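Local coordinates for maltose-binding protein MalE1 (Thermotoga maritima, PDB 6DTU) that binds maltotetraose in the cleft of a periplasmic binding protein fold and probably delivers maltodextrins for transport across the membrane, at residues N210-Q222 and I227-I241. Numbering follows the deposited sequence. Where two conformers were deposited one is given.
Sequences NYQIMDSMFREGQ and INGPWAIKAYKDAGI. With GLC (alpha-D-glucopyranose), chain C; GLC (alpha-D-glucopyranose), chain B.
Tyr236 gives its hydroxyl to Asp215: OH to OD1 is 2.6 Å, on the anti lone pair of that oxygen, with carboxylate and ring planes 59° apart. The Asn228 amide links this bond to Tyr211, its ND2 donating to Tyr236 OH and, at 3.2 Å and in the amide plane, to Tyr211 OH. Trp231 NE1 adds a weak, bent bond to Tyr211 OH. A water bridges Asp215 OD1 and Ala232 O.

Aromatic packing follows: Phe218 sets its edge on the Tyr236 face, CD2 lying 3.3 Å above the ring centre, while Ala232 O sits over the opposite face. Replacing Tyr236 with a leucine would probably leave Asp215 OD1 without its hydroxyl donor and Phe218 without a face to meet. Apolar contacts extend this layer where Ile241 CG2 reaches Phe218 CE2 at 3.8 Å.

Met214, bent at chi3 (61°), lays CE 3.6 Å from Asn228 CG.

Helices 211-219 and 233-238 pack near-parallel, axes 9.8 Å apart at 29°. At their N-terminal ends, Trp231, in the 3-10 turn 230-232 just before helix 233-238, stacks one face on two glucose units (CZ2 to C1 of chain B, 3.5 Å), and O6 of the chain C glucose sits over the face of Tyr211, which begins helix 211-219. Both residues line the glycan pocket, an aromatic lining typical of maltose-binding clefts.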
loop_
_atom_site.group_PDB
_atom_site.type_symbol
_atom_site.label_atom_id
_atom_site.label_comp_id
_atom_site.label_asym_id
_atom_site.label_seq_id
_atom_site.Cartn_x
_atom_site.Cartn_y
_atom_site.Cartn_z
ATOM N N ASN A 210 10.794 -5.291 10.669
ATOM C CA ASN A 210 10.157 -5.519 9.374
ATOM C C ASN A 210 8.639 -5.436 9.538
ATOM O O ASN A 210 8.113 -5.117 10.614
ATOM C CB ASN A 210 10.598 -6.836 8.711
ATOM C CG ASN A 210 10.218 -8.062 9.513
ATOM O OD1 ASN A 210 9.373 -8.003 10.402
ATOM N ND2 ASN A 210 10.780 -9.211 9.139
ATOM N N TYR A 211 7.919 -5.744 8.460
ATOM C CA TYR A 211 6.468 -5.628 8.520
ATOM C C TYR A 211 5.877 -6.572 9.563
ATOM O O TYR A 211 5.022 -6.178 10.364
ATOM C CB TYR A 211 5.843 -5.855 7.130
ATOM C CG TYR A 211 4.355 -5.585 7.205
ATOM C CD1 TYR A 211 3.859 -4.292 7.069
ATOM C CD2 TYR A 211 3.464 -6.591 7.518
ATOM C CE1 TYR A 211 2.495 -4.014 7.206
ATOM C CE2 TYR A 211 2.110 -6.317 7.695
ATOM C CZ TYR A 211 1.649 -5.024 7.541
ATOM O OH TYR A 211 0.319 -4.768 7.708
ATOM N N GLN A 212 6.272 -7.845 9.523
ATOM C CA GLN A 212 5.694 -8.838 10.425
ATOM C C GLN A 212 5.917 -8.477 11.890
ATOM O O GLN A 212 5.008 -8.629 12.714
ATOM C CB GLN A 212 6.249 -10.219 10.087
ATOM C CG GLN A 212 5.537 -11.411 10.705
ATOM C CD GLN A 212 5.906 -11.596 12.150
ATOM O OE1 GLN A 212 7.058 -11.389 12.549
ATOM N NE2 GLN A 212 4.931 -11.991 12.948
ATOM N N ILE A 213 7.125 -8.017 12.241
ATOM C CA ILE A 213 7.383 -7.614 13.623
ATOM C C ILE A 213 6.488 -6.438 14.005
ATOM O O ILE A 213 5.865 -6.430 15.068
ATOM C CB ILE A 213 8.876 -7.290 13.833
ATOM C CG1 ILE A 213 9.720 -8.577 13.757
ATOM C CG2 ILE A 213 9.067 -6.533 15.159
ATOM C CD1 ILE A 213 11.228 -8.338 13.540
ATOM N N MET A 214 6.398 -5.432 13.131
ATOM C CA MET A 214 5.561 -4.279 13.439
ATOM C C MET A 214 4.108 -4.690 13.639
ATOM O O MET A 214 3.465 -4.327 14.638
ATOM C CB MET A 214 5.650 -3.280 12.287
ATOM C CG MET A 214 4.531 -2.242 12.370
ATOM S SD MET A 214 4.530 -1.010 11.071
ATOM C CE MET A 214 4.331 -2.029 9.587
ATOM N N ASP A 215 3.576 -5.445 12.685
ATOM C CA ASP A 215 2.166 -5.790 12.678
ATOM C C ASP A 215 1.816 -6.684 13.863
ATOM O O ASP A 215 0.837 -6.427 14.573
ATOM C CB ASP A 215 1.896 -6.508 11.356
ATOM C CG ASP A 215 0.416 -6.592 11.001
ATOM O OD1 ASP A 215 -0.334 -5.637 11.257
ATOM O OD2 ASP A 215 0.026 -7.604 10.411
ATOM N N SER A 216 2.613 -7.732 14.088
ATOM C CA SER A 216 2.336 -8.685 15.155
ATOM C C SER A 216 2.495 -8.064 16.539
ATOM O O SER A 216 1.661 -8.280 17.413
ATOM C CB SER A 216 3.203 -9.933 15.017
ATOM O OG SER A 216 4.565 -9.627 15.157
ATOM N N MET A 217 3.575 -7.317 16.775
ATOM C CA MET A 217 3.707 -6.694 18.090
ATOM C C MET A 217 2.570 -5.716 18.362
ATOM O O MET A 217 2.027 -5.672 19.472
ATOM C CB MET A 217 5.080 -6.047 18.262
ATOM C CG MET A 217 6.217 -7.046 18.183
ATOM S SD MET A 217 7.789 -6.346 18.680
ATOM C CE MET A 217 7.485 -6.043 20.424
ATOM N N PHE A 218 2.164 -4.939 17.358
ATOM C CA PHE A 218 1.071 -4.014 17.616
ATOM C C PHE A 218 -0.227 -4.758 17.879
ATOM O O PHE A 218 -0.931 -4.456 18.847
ATOM C CB PHE A 218 0.888 -3.008 16.483
ATOM C CG PHE A 218 -0.022 -1.875 16.859
ATOM C CD1 PHE A 218 0.463 -0.768 17.527
ATOM C CD2 PHE A 218 -1.378 -1.949 16.582
ATOM C CE1 PHE A 218 -0.385 0.276 17.903
ATOM C CE2 PHE A 218 -2.233 -0.916 16.947
ATOM C CZ PHE A 218 -1.726 0.198 17.611
ATOM N N ARG A 219 -0.521 -5.779 17.081
ATOM C CA ARG A 219 -1.760 -6.519 17.267
ATOM C C ARG A 219 -1.796 -7.198 18.630
ATOM O O ARG A 219 -2.869 -7.320 19.232
ATOM C CB ARG A 219 -1.875 -7.551 16.154
ATOM C CG ARG A 219 -3.173 -8.337 16.139
ATOM C CD ARG A 219 -3.126 -9.406 15.060
ATOM N NE ARG A 219 -2.148 -10.424 15.411
ATOM C CZ ARG A 219 -1.072 -10.752 14.698
ATOM N NH1 ARG A 219 -0.807 -10.171 13.536
ATOM N NH2 ARG A 219 -0.255 -11.691 15.161
ATOM N N GLU A 220 -0.645 -7.630 19.136
ATOM C CA GLU A 220 -0.575 -8.346 20.401
ATOM C C GLU A 220 -0.398 -7.436 21.611
ATOM O O GLU A 220 -0.164 -7.933 22.719
ATOM C CB GLU A 220 0.479 -9.454 20.353
ATOM C CG GLU A 220 0.250 -10.449 19.219
ATOM C CD GLU A 220 1.340 -11.482 19.121
ATOM O OE1 GLU A 220 2.408 -11.287 19.737
ATOM O OE2 GLU A 220 1.126 -12.494 18.418
ATOM N N GLY A 221 -0.540 -6.132 21.434
ATOM C CA GLY A 221 -0.473 -5.204 22.547
ATOM C C GLY A 221 0.914 -4.887 23.040
ATOM O O GLY A 221 1.068 -4.387 24.166
ATOM N N GLN A 222 1.932 -5.137 22.216
ATOM C CA GLN A 222 3.325 -4.985 22.604
ATOM C C GLN A 222 4.011 -3.818 21.903
ATOM O O GLN A 222 5.241 -3.767 21.886
ATOM C CB GLN A 222 4.102 -6.281 22.378
ATOM C CG GLN A 222 3.534 -7.487 23.112
ATOM C CD GLN A 222 4.245 -8.765 22.729
ATOM O OE1 GLN A 222 4.271 -9.147 21.558
ATOM N NE2 GLN A 222 4.841 -9.426 23.708
ATOM N N ILE A 227 3.944 2.917 12.149
ATOM C CA ILE A 227 3.551 3.537 10.889
ATOM C C ILE A 227 3.106 2.431 9.945
ATOM O O ILE A 227 3.924 1.638 9.468
ATOM C CB ILE A 227 4.658 4.403 10.279
ATOM C CG1 ILE A 227 4.919 5.602 11.192
ATOM C CG2 ILE A 227 4.194 4.914 8.921
ATOM C CD1 ILE A 227 6.055 6.512 10.715
ATOM N N ASN A 228 1.801 2.379 9.681
ATOM C CA ASN A 228 1.208 1.300 8.903
ATOM C C ASN A 228 -0.098 1.810 8.306
ATOM O O ASN A 228 -0.550 2.913 8.610
ATOM C CB ASN A 228 0.953 0.078 9.789
ATOM C CG ASN A 228 0.834 -1.213 9.001
ATOM O OD1 ASN A 228 0.947 -1.237 7.778
ATOM N ND2 ASN A 228 0.619 -2.306 9.712
ATOM N N GLY A 229 -0.709 0.982 7.458
ATOM C CA GLY A 229 -1.860 1.390 6.689
ATOM C C GLY A 229 -3.176 0.816 7.164
ATOM O O GLY A 229 -3.246 -0.014 8.071
ATOM N N PRO A 230 -4.259 1.226 6.504
ATOM C CA PRO A 230 -5.599 0.860 6.976
ATOM C C PRO A 230 -5.927 -0.613 6.806
ATOM O O PRO A 230 -6.870 -1.101 7.437
ATOM C CB PRO A 230 -6.522 1.776 6.149
ATOM C CG PRO A 230 -5.732 2.018 4.869
ATOM C CD PRO A 230 -4.283 2.091 5.316
ATOM N N TRP A 231 -5.191 -1.321 5.952
ATOM C CA TRP A 231 -5.324 -2.764 5.834
ATOM C C TRP A 231 -5.034 -3.485 7.137
ATOM O O TRP A 231 -5.398 -4.652 7.270
ATOM C CB TRP A 231 -4.340 -3.282 4.775
ATOM C CG TRP A 231 -2.907 -2.859 5.008
ATOM C CD1 TRP A 231 -2.007 -3.450 5.845
ATOM C CD2 TRP A 231 -2.222 -1.747 4.407
ATOM N NE1 TRP A 231 -0.810 -2.787 5.799
ATOM C CE2 TRP A 231 -0.915 -1.728 4.932
ATOM C CE3 TRP A 231 -2.597 -0.752 3.496
ATOM C CZ2 TRP A 231 0.037 -0.765 4.560
ATOM C CZ3 TRP A 231 -1.652 0.195 3.123
ATOM C CH2 TRP A 231 -0.358 0.194 3.673
ATOM N N ALA A 232 -4.372 -2.841 8.095
ATOM C CA ALA A 232 -3.967 -3.519 9.318
ATOM C C ALA A 232 -4.960 -3.375 10.465
ATOM O O ALA A 232 -4.849 -4.117 11.448
ATOM C CB ALA A 232 -2.590 -3.010 9.751
ATOM N N ILE A 233 -5.952 -2.496 10.330
ATOM C CA ILE A 233 -6.755 -2.023 11.447
ATOM C C ILE A 233 -7.762 -3.062 11.922
ATOM O O ILE A 233 -7.991 -3.210 13.130
ATOM C CB ILE A 233 -7.435 -0.718 11.022
ATOM C CG1 ILE A 233 -6.412 0.417 11.005
ATOM C CG2 ILE A 233 -8.684 -0.450 11.854
ATOM C CD1 ILE A 233 -5.772 0.651 12.301
ATOM N N LYS A 234 -8.421 -3.766 10.997
ATOM C CA LYS A 234 -9.439 -4.723 11.418
ATOM C C LYS A 234 -8.848 -5.785 12.326
ATOM O O LYS A 234 -9.437 -6.141 13.347
ATOM C CB LYS A 234 -10.104 -5.384 10.213
ATOM C CG LYS A 234 -11.250 -6.298 10.634
ATOM C CD LYS A 234 -11.966 -6.914 9.453
ATOM C CE LYS A 234 -13.298 -7.542 9.867
ATOM N NZ LYS A 234 -13.160 -8.558 10.950
ATOM N N ALA A 235 -7.650 -6.268 11.999
ATOM C CA ALA A 235 -7.024 -7.270 12.857
ATOM C C ALA A 235 -6.707 -6.693 14.231
ATOM O O ALA A 235 -6.837 -7.386 15.252
ATOM C CB ALA A 235 -5.763 -7.823 12.182
ATOM N N TYR A 236 -6.305 -5.422 14.294
ATOM C CA TYR A 236 -6.024 -4.823 15.597
ATOM C C TYR A 236 -7.303 -4.669 16.411
ATOM O O TYR A 236 -7.315 -4.904 17.628
ATOM C CB TYR A 236 -5.317 -3.470 15.441
ATOM C CG TYR A 236 -4.030 -3.464 14.661
ATOM C CD1 TYR A 236 -3.232 -4.604 14.541
ATOM C CD2 TYR A 236 -3.614 -2.306 14.032
ATOM C CE1 TYR A 236 -2.049 -4.570 13.806
ATOM C CE2 TYR A 236 -2.427 -2.256 13.304
ATOM C CZ TYR A 236 -1.656 -3.396 13.197
ATOM O OH TYR A 236 -0.495 -3.346 12.445
ATOM N N LYS A 237 -8.388 -4.289 15.751
ATOM C CA LYS A 237 -9.659 -4.117 16.439
ATOM C C LYS A 237 -10.173 -5.455 16.961
ATOM O O LYS A 237 -10.566 -5.565 18.129
ATOM C CB LYS A 237 -10.644 -3.474 15.455
ATOM C CG LYS A 237 -11.987 -3.060 16.038
ATOM C CD LYS A 237 -12.922 -2.676 14.904
ATOM C CE LYS A 237 -13.320 -1.218 14.974
ATOM N NZ LYS A 237 -14.287 -0.970 16.084
ATOM N N ASP A 238 -10.099 -6.508 16.142
ATOM C CA ASP A 238 -10.561 -7.819 16.588
ATOM C C ASP A 238 -9.714 -8.359 17.732
ATOM O O ASP A 238 -10.198 -9.142 18.560
ATOM C CB ASP A 238 -10.577 -8.790 15.409
ATOM C CG ASP A 238 -11.617 -8.429 14.353
ATOM O OD1 ASP A 238 -12.526 -7.606 14.635
ATOM O OD2 ASP A 238 -11.527 -8.963 13.221
ATOM N N ALA A 239 -8.452 -7.958 17.801
ATOM C CA ALA A 239 -7.560 -8.349 18.887
ATOM C C ALA A 239 -7.779 -7.538 20.150
ATOM O O ALA A 239 -7.072 -7.760 21.144
ATOM C CB ALA A 239 -6.104 -8.164 18.456
ATOM N N GLY A 240 -8.670 -6.555 20.116
ATOM C CA GLY A 240 -8.994 -5.780 21.295
ATOM C C GLY A 240 -8.104 -4.588 21.565
ATOM O O GLY A 240 -8.119 -4.072 22.693
ATOM N N ILE A 241 -7.337 -4.124 20.576
ATOM C CA ILE A 241 -6.473 -2.961 20.769
ATOM C C ILE A 241 -7.315 -1.696 20.700
ATOM O O ILE A 241 -8.097 -1.509 19.761
ATOM C CB ILE A 241 -5.357 -2.928 19.706
ATOM C CG1 ILE A 241 -4.556 -4.220 19.740
ATOM C CG2 ILE A 241 -4.442 -1.704 19.907
ATOM C CD1 ILE A 241 -3.827 -4.429 21.056
HETATM C C1 GLC C . -1.802 -6.929 3.062
HETATM C C2 GLC C . -2.509 -5.842 2.354
HETATM C C3 GLC C . -1.621 -5.116 1.428
HETATM C C4 GLC C . -0.434 -4.566 2.140
HETATM C C5 GLC C . 0.379 -5.716 2.791
HETATM C C6 GLC C . 1.399 -5.279 3.643
HETATM O O1 GLC C . -1.411 -7.911 2.157
HETATM O O2 GLC C . -3.620 -6.460 1.628
HETATM O O3 GLC C . -2.427 -4.034 0.836
HETATM O O4 GLC C . 0.421 -3.864 1.197
HETATM O O5 GLC C . -0.614 -6.425 3.725
HETATM O O6 GLC C . 2.163 -6.414 4.064
HETATM C C1 GLC B . 0.674 -2.553 1.608
HETATM C C2 GLC B . 0.325 -1.627 0.501
HETATM C C3 GLC B . 1.063 -1.956 -0.716
HETATM C C4 GLC B . 2.559 -1.916 -0.482
HETATM C C5 GLC B . 2.980 -2.840 0.701
HETATM C C6 GLC B . 4.339 -2.633 1.111
HETATM O O2 GLC B . -1.091 -1.821 0.214
HETATM O O3 GLC B . 0.792 -0.958 -1.770
HETATM O O4 GLC B . 3.263 -2.430 -1.666
HETATM O O5 GLC B . 2.108 -2.441 1.884
HETATM O O6 GLC B . 4.723 -3.707 1.954
HETATM O O HOH W 1 -3.076 -6.314 10.859
HETATM O O HOH W 2 -4.119 -8.155 21.529
#